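Local coordinates for uncharacterized protein (Staphylococcus saprophyticus subsp. saprophyticus, PDB 3Q6A), which is of unknown function but belongs to the AHA1 family, with a Bet v 1-like fold that in relatives often shapes a ligand-binding cavity, at residues 2-7 and 89-94; 11-16 and 81-86. All coordinates share one frame; numbering follows the deposited sequence.

Contact 1 (2-7 and 89-94); sequences DIITKM and VVTTTE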
loop_
_atom_site.group_PDB
_atom_site.type_symbol
_atom_site.label_atom_id
_atom_site.label_comp_id
_atom_site.label_asym_id
_atom_site.label_seq_id
_atom_site.Cartn_x
_atom_site.Cartn_y
_atom_site.Cartn_z
ATOM N N ASP D 2 10.027 12.360 -10.001
ATOM C CA ASP D 2 9.615 11.089 -10.563
ATOM C C ASP D 2 9.194 10.248 -9.373
ATOM O O ASP D 2 9.940 10.112 -8.409
ATOM C CB ASP D 2 10.777 10.423 -11.301
ATOM C CG ASP D 2 11.053 11.061 -12.648
ATOM O OD1 ASP D 2 10.917 12.298 -12.757
ATOM O OD2 ASP D 2 11.414 10.330 -13.595
ATOM N N ILE D 3 7.981 9.713 -9.421
ATOM C CA ILE D 3 7.490 8.885 -8.334
ATOM C C ILE D 3 7.917 7.453 -8.622
ATOM O O ILE D 3 7.388 6.801 -9.519
ATOM C CB ILE D 3 5.955 8.959 -8.223
ATOM C CG1 ILE D 3 5.521 10.425 -8.137
ATOM C CG2 ILE D 3 5.481 8.192 -7.001
ATOM C CD1 ILE D 3 4.019 10.624 -8.085
ATOM N N ILE D 4 8.884 6.976 -7.849
ATOM C CA ILE D 4 9.409 5.628 -8.011
ATOM C C ILE D 4 9.034 4.772 -6.801
ATOM O O ILE D 4 9.309 5.143 -5.652
ATOM C CB ILE D 4 10.953 5.660 -8.166
ATOM C CG1 ILE D 4 11.333 6.541 -9.358
ATOM C CG2 ILE D 4 11.492 4.249 -8.381
ATOM C CD1 ILE D 4 12.818 6.822 -9.471
ATOM N N THR D 5 8.384 3.643 -7.057
ATOM C CA THR D 5 7.984 2.745 -5.985
ATOM C C THR D 5 8.490 1.332 -6.260
ATOM O O THR D 5 8.429 0.852 -7.385
ATOM C CB THR D 5 6.445 2.717 -5.840
ATOM O OG1 THR D 5 5.960 4.062 -5.754
ATOM C CG2 THR D 5 6.046 1.976 -4.586
ATOM N N LYS D 6 8.997 0.668 -5.229
ATOM C CA LYS D 6 9.508 -0.690 -5.391
ATOM C C LYS D 6 8.787 -1.632 -4.451
ATOM O O LYS D 6 8.535 -1.283 -3.296
ATOM C CB LYS D 6 11.014 -0.728 -5.110
ATOM C CG LYS D 6 11.857 0.013 -6.135
ATOM C CD LYS D 6 13.348 -0.101 -5.841
ATOM C CE LYS D 6 14.160 0.548 -6.952
ATOM N NZ LYS D 6 15.630 0.447 -6.727
HETATM N N MSE D 7 8.433 -2.815 -4.949
HETATM C CA MSE D 7 7.728 -3.808 -4.140
HETATM C C MSE D 7 8.260 -5.211 -4.408
HETATM O O MSE D 7 8.347 -5.643 -5.553
HETATM C CB MSE D 7 6.231 -3.797 -4.446
HETATM C CG MSE D 7 5.416 -4.791 -3.605
HETATM SE SE MSE D 7 5.278 -4.312 -1.848
HETATM C CE MSE D 7 4.060 -2.893 -1.992
ATOM N N VAL D 89 11.434 -7.992 -7.807
ATOM C CA VAL D 89 11.254 -6.640 -7.288
ATOM C C VAL D 89 10.615 -5.878 -8.436
ATOM O O VAL D 89 11.189 -5.804 -9.520
ATOM C CB VAL D 89 12.570 -5.954 -6.927
ATOM C CG1 VAL D 89 12.330 -4.470 -6.655
ATOM C CG2 VAL D 89 13.169 -6.629 -5.677
ATOM N N VAL D 90 9.427 -5.332 -8.202
ATOM C CA VAL D 90 8.738 -4.559 -9.228
ATOM C C VAL D 90 9.028 -3.091 -8.942
ATOM O O VAL D 90 8.946 -2.639 -7.797
ATOM C CB VAL D 90 7.209 -4.774 -9.183
ATOM C CG1 VAL D 90 6.536 -3.989 -10.330
ATOM C CG2 VAL D 90 6.881 -6.249 -9.269
ATOM N N THR D 91 9.383 -2.339 -9.972
ATOM C CA THR D 91 9.666 -0.939 -9.782
ATOM C C THR D 91 8.766 -0.133 -10.688
ATOM O O THR D 91 8.885 -0.226 -11.907
ATOM C CB THR D 91 11.123 -0.606 -10.130
ATOM O OG1 THR D 91 11.996 -1.428 -9.348
ATOM C CG2 THR D 91 11.421 0.853 -9.825
ATOM N N THR D 92 7.851 0.634 -10.099
ATOM C CA THR D 92 6.970 1.477 -10.905
ATOM C C THR D 92 7.559 2.885 -10.895
ATOM O O THR D 92 8.046 3.365 -9.872
ATOM C CB THR D 92 5.510 1.519 -10.355
ATOM O OG1 THR D 92 5.524 1.908 -8.977
ATOM C CG2 THR D 92 4.831 0.165 -10.497
ATOM N N THR D 93 7.537 3.536 -12.053
ATOM C CA THR D 93 8.046 4.889 -12.170
ATOM C C THR D 93 7.065 5.735 -12.976
ATOM O O THR D 93 6.719 5.394 -14.111
ATOM C CB THR D 93 9.414 4.932 -12.879
ATOM O OG1 THR D 93 10.389 4.230 -12.097
ATOM C CG2 THR D 93 9.866 6.369 -13.050
ATOM N N GLU D 94 6.587 6.814 -12.367
ATOM C CA GLU D 94 5.670 7.731 -13.057
ATOM C C GLU D 94 6.424 9.051 -13.030
ATOM O O GLU D 94 6.611 9.663 -11.980
ATOM C CB GLU D 94 4.322 7.830 -12.333
ATOM C CG GLU D 94 3.410 8.884 -12.957
ATOM C CD GLU D 94 1.992 8.869 -12.410
ATOM O OE1 GLU D 94 1.785 8.477 -11.245
ATOM O OE2 GLU D 94 1.079 9.274 -13.157
HETATM O O HOH W 1 5.516 4.735 -8.481
#
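Ile3 to Met7 run antiparallel to Val90 to Glu94, the two short strand axes 4.6 Å apart at closest, and three hydrogen-bonded pairs, Ile3 with Glu94, Thr5 with Thr92 and Met7 with Val90, make a regular ladder between them. At the middle pair the N-H groups of Thr5 and Thr92 both reach the partner's carbonyl oxygen in the carbonyl plane, each with N to O at 2.8 Å. Carbonyls that accept these N-H groups also receive CA-H...O contacts from the neighbouring positions, as from Lys6 CA to Val90 O at 3.1 Å.

One face of the pair carries Ile4, Lys6, Thr91 and Thr93. Lys6 rises extended alongside Thr91, its CG 3.5 Å from Thr91 OG1. Ile4 splits its branches between two threonines: CG2 meets the Thr91 methyl CG2 at 3.7 Å, while CG1 lies next to Thr93 OG1. That division follows from chi1 of -57°, which sets CG2 anti to the backbone N and CG1 beside it.

On the other face Thr5 and Thr92 stand side by side. Thr92 has its hydroxyl between its own N and carbonyl carbon (chi1 54°), which brings OG1 to 3.4 Å from Thr5 CB. A water sits in this notch: it donates to Ile3 O and hydrogen-bonds Thr5 OG1 and Thr92 OG1, the latter at 2.9 Å, so both hydroxyls share one solvent molecule on the buried face.

Helix 102-125 lies over this face, with Lys109 bonding Thr5 OG1 and Trp112 bonding Glu94 OE1; Tyr114 of the second subunit packs on Met7. Strand 3-9 is an outermost strand of the chain's antiparallel sheet, while strand 75-84 continues that sheet beyond 87-94.

Contact 2 (11-16 and 81-86); sequences VPRETV and FEESEA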
loop_
_atom_site.group_PDB
_atom_site.type_symbol
_atom_site.label_atom_id
_atom_site.label_comp_id
_atom_site.label_asym_id
_atom_site.label_seq_id
_atom_site.Cartn_x
_atom_site.Cartn_y
_atom_site.Cartn_z
ATOM N N VAL D 11 7.542 -14.435 -6.039
ATOM C CA VAL D 11 7.251 -15.378 -7.121
ATOM C C VAL D 11 8.204 -15.032 -8.254
ATOM O O VAL D 11 8.792 -13.961 -8.250
ATOM C CB VAL D 11 5.800 -15.273 -7.654
ATOM C CG1 VAL D 11 4.810 -15.665 -6.576
ATOM C CG2 VAL D 11 5.530 -13.875 -8.156
ATOM N N PRO D 12 8.391 -15.950 -9.223
ATOM C CA PRO D 12 9.300 -15.676 -10.342
ATOM C C PRO D 12 8.854 -14.474 -11.176
ATOM O O PRO D 12 7.665 -14.204 -11.312
ATOM C CB PRO D 12 9.275 -16.978 -11.148
ATOM C CG PRO D 12 8.995 -18.014 -10.101
ATOM C CD PRO D 12 7.904 -17.334 -9.279
ATOM N N ARG D 13 9.844 -13.781 -11.733
ATOM C CA ARG D 13 9.655 -12.588 -12.549
ATOM C C ARG D 13 8.649 -12.770 -13.679
ATOM O O ARG D 13 7.848 -11.869 -13.944
ATOM C CB ARG D 13 11.011 -12.151 -13.109
ATOM C CG ARG D 13 11.017 -10.781 -13.729
ATOM C CD ARG D 13 12.413 -10.393 -14.155
ATOM N NE ARG D 13 12.951 -11.319 -15.144
ATOM C CZ ARG D 13 14.006 -11.057 -15.910
ATOM N NH1 ARG D 13 14.636 -9.892 -15.800
ATOM N NH2 ARG D 13 14.433 -11.960 -16.779
ATOM N N GLU D 14 8.687 -13.927 -14.339
ATOM C CA GLU D 14 7.766 -14.206 -15.434
ATOM C C GLU D 14 6.333 -14.149 -14.941
ATOM O O GLU D 14 5.457 -13.588 -15.600
ATOM C CB GLU D 14 8.013 -15.600 -16.039
ATOM C CG GLU D 14 9.362 -15.806 -16.714
ATOM C CD GLU D 14 10.510 -15.863 -15.728
ATOM O OE1 GLU D 14 10.255 -16.218 -14.551
ATOM O OE2 GLU D 14 11.661 -15.568 -16.136
ATOM N N THR D 15 6.093 -14.728 -13.770
ATOM C CA THR D 15 4.759 -14.764 -13.199
ATOM C C THR D 15 4.221 -13.374 -12.869
ATOM O O THR D 15 3.036 -13.111 -13.046
ATOM C CB THR D 15 4.722 -15.609 -11.915
ATOM O OG1 THR D 15 5.121 -16.951 -12.218
ATOM C CG2 THR D 15 3.311 -15.627 -11.334
ATOM N N VAL D 16 5.090 -12.499 -12.383
ATOM C CA VAL D 16 4.669 -11.141 -12.047
ATOM C C VAL D 16 4.376 -10.380 -13.347
ATOM O O VAL D 16 3.377 -9.674 -13.450
ATOM C CB VAL D 16 5.761 -10.390 -11.253
ATOM C CG1 VAL D 16 5.284 -8.969 -10.932
ATOM C CG2 VAL D 16 6.078 -11.147 -9.951
ATOM N N PHE D 81 10.674 -5.198 -13.948
ATOM C CA PHE D 81 10.722 -6.415 -13.154
ATOM C C PHE D 81 12.164 -6.923 -13.085
ATOM O O PHE D 81 12.758 -7.238 -14.115
ATOM C CB PHE D 81 9.820 -7.486 -13.775
ATOM C CG PHE D 81 8.440 -7.000 -14.132
ATOM C CD1 PHE D 81 8.248 -6.140 -15.211
ATOM C CD2 PHE D 81 7.330 -7.387 -13.383
ATOM C CE1 PHE D 81 6.971 -5.668 -15.537
ATOM C CE2 PHE D 81 6.050 -6.924 -13.696
ATOM C CZ PHE D 81 5.871 -6.060 -14.778
ATOM N N GLU D 82 12.719 -6.978 -11.872
ATOM C CA GLU D 82 14.085 -7.447 -11.639
ATOM C C GLU D 82 14.064 -8.676 -10.741
ATOM O O GLU D 82 13.184 -8.834 -9.883
ATOM C CB GLU D 82 14.939 -6.391 -10.941
ATOM C CG GLU D 82 15.175 -5.101 -11.684
ATOM C CD GLU D 82 16.033 -4.153 -10.869
ATOM O OE1 GLU D 82 15.660 -3.878 -9.709
ATOM O OE2 GLU D 82 17.078 -3.688 -11.378
ATOM N N GLU D 83 15.038 -9.556 -10.925
ATOM C CA GLU D 83 15.082 -10.741 -10.088
ATOM C C GLU D 83 15.660 -10.396 -8.733
ATOM O O GLU D 83 16.535 -9.524 -8.620
ATOM C CB GLU D 83 15.940 -11.835 -10.747
ATOM C CG GLU D 83 15.268 -12.531 -11.906
ATOM C CD GLU D 83 15.976 -13.818 -12.278
ATOM O OE1 GLU D 83 17.106 -13.737 -12.793
ATOM O OE2 GLU D 83 15.406 -14.906 -12.035
ATOM N N SER D 84 15.161 -11.075 -7.700
ATOM C CA SER D 84 15.675 -10.930 -6.339
ATOM C C SER D 84 15.700 -12.345 -5.745
ATOM O O SER D 84 15.076 -13.269 -6.274
ATOM C CB SER D 84 14.788 -10.009 -5.471
ATOM O OG SER D 84 13.500 -10.552 -5.284
ATOM N N GLU D 85 16.430 -12.513 -4.653
ATOM C CA GLU D 85 16.539 -13.807 -3.992
ATOM C C GLU D 85 15.191 -14.521 -3.805
ATOM O O GLU D 85 15.007 -15.646 -4.274
ATOM C CB GLU D 85 17.214 -13.611 -2.626
ATOM C CG GLU D 85 17.629 -14.896 -1.928
ATOM C CD GLU D 85 17.952 -14.686 -0.456
ATOM O OE1 GLU D 85 18.735 -13.763 -0.135
ATOM O OE2 GLU D 85 17.424 -15.449 0.380
ATOM N N ALA D 86 14.236 -13.868 -3.145
ATOM C CA ALA D 86 12.955 -14.496 -2.879
ATOM C C ALA D 86 11.975 -14.436 -4.040
ATOM O O ALA D 86 10.887 -15.026 -3.993
ATOM C CB ALA D 86 12.333 -13.885 -1.605
HETATM O O HOH W 2 12.383 -14.051 -10.904
#
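Arg13 and Val16, on the first turn of helix 13-21, face Phe81 on strand 75-84, and the packing is tight here and slack toward the hairpin turn. Arg13 lays its aliphatic part obliquely across the phenylalanine: CG meets Phe81 CB at 3.5 Å, and CD comes to 3.2 Å from Phe81 O. With CG anti to the backbone N (chi1 -168°) the chain sets out straight to the strand, then bends at chi3, bringing the edge of the guanidinium near Phe81 O, although NH1 remains 3.7 Å from that oxygen. The guanidinium plane stands 79° from the phenylalanine ring.

Val16, three residues further on, pushes a methyl against the ring's edge, in the ring plane, with CG1 to Phe81 CE2 at 3.5 Å. Leu119 and Leu123 of helix 102-125 pack on Val16, and Phe20 meets the Phe81 ring nearly perpendicularly, so this end belongs to the buried interior. The setting is that of the Bet v 1-like helix-grip fold, in which a curved antiparallel sheet wraps against the long C-terminal helix; the short helix entered here, with Pro12 as its N-cap residue, follows directly from the first strand.

Toward Glu83 the fit opens out to solvent. Its CG lies over one face of the Arg13 guanidinium, off toward the rim and 4.2 Å from NE, but the charges do not pair: Arg13 NH2 and Glu83 OE1 are 5.1 Å apart. A water links the backbone of Arg13 to the carboxylate, accepting from Arg13 N at 2.7 Å and donating weakly to Glu83 OE2. Farther along, exposed Ala86 approaches Val11 through backbone alone, Val11 N and Ala86 O being 4.0 Å apart.

How the contacts relate
The centres of contacts 1 and 2 lie about 15 Å apart, and both use the same antiparallel sheet. Along the chain the order is 2-7, 11-16, 81-86, 89-94, so contact 2 is nested inside the loop that contact 1 closes: strand 3-9 leads into helix 13-21, and strand 75-84 turns back into 87-94. The two meet where those last strands pair, Val89 N lying 2.8 Å from Glu82 O in a probable hydrogen bond, and where Val90 CG2 packs 3.6 Å from Val16 CG1. Together they fasten the N-terminal strand and short helix to the late hairpin, beside helix 102-125, which packs against residues of both.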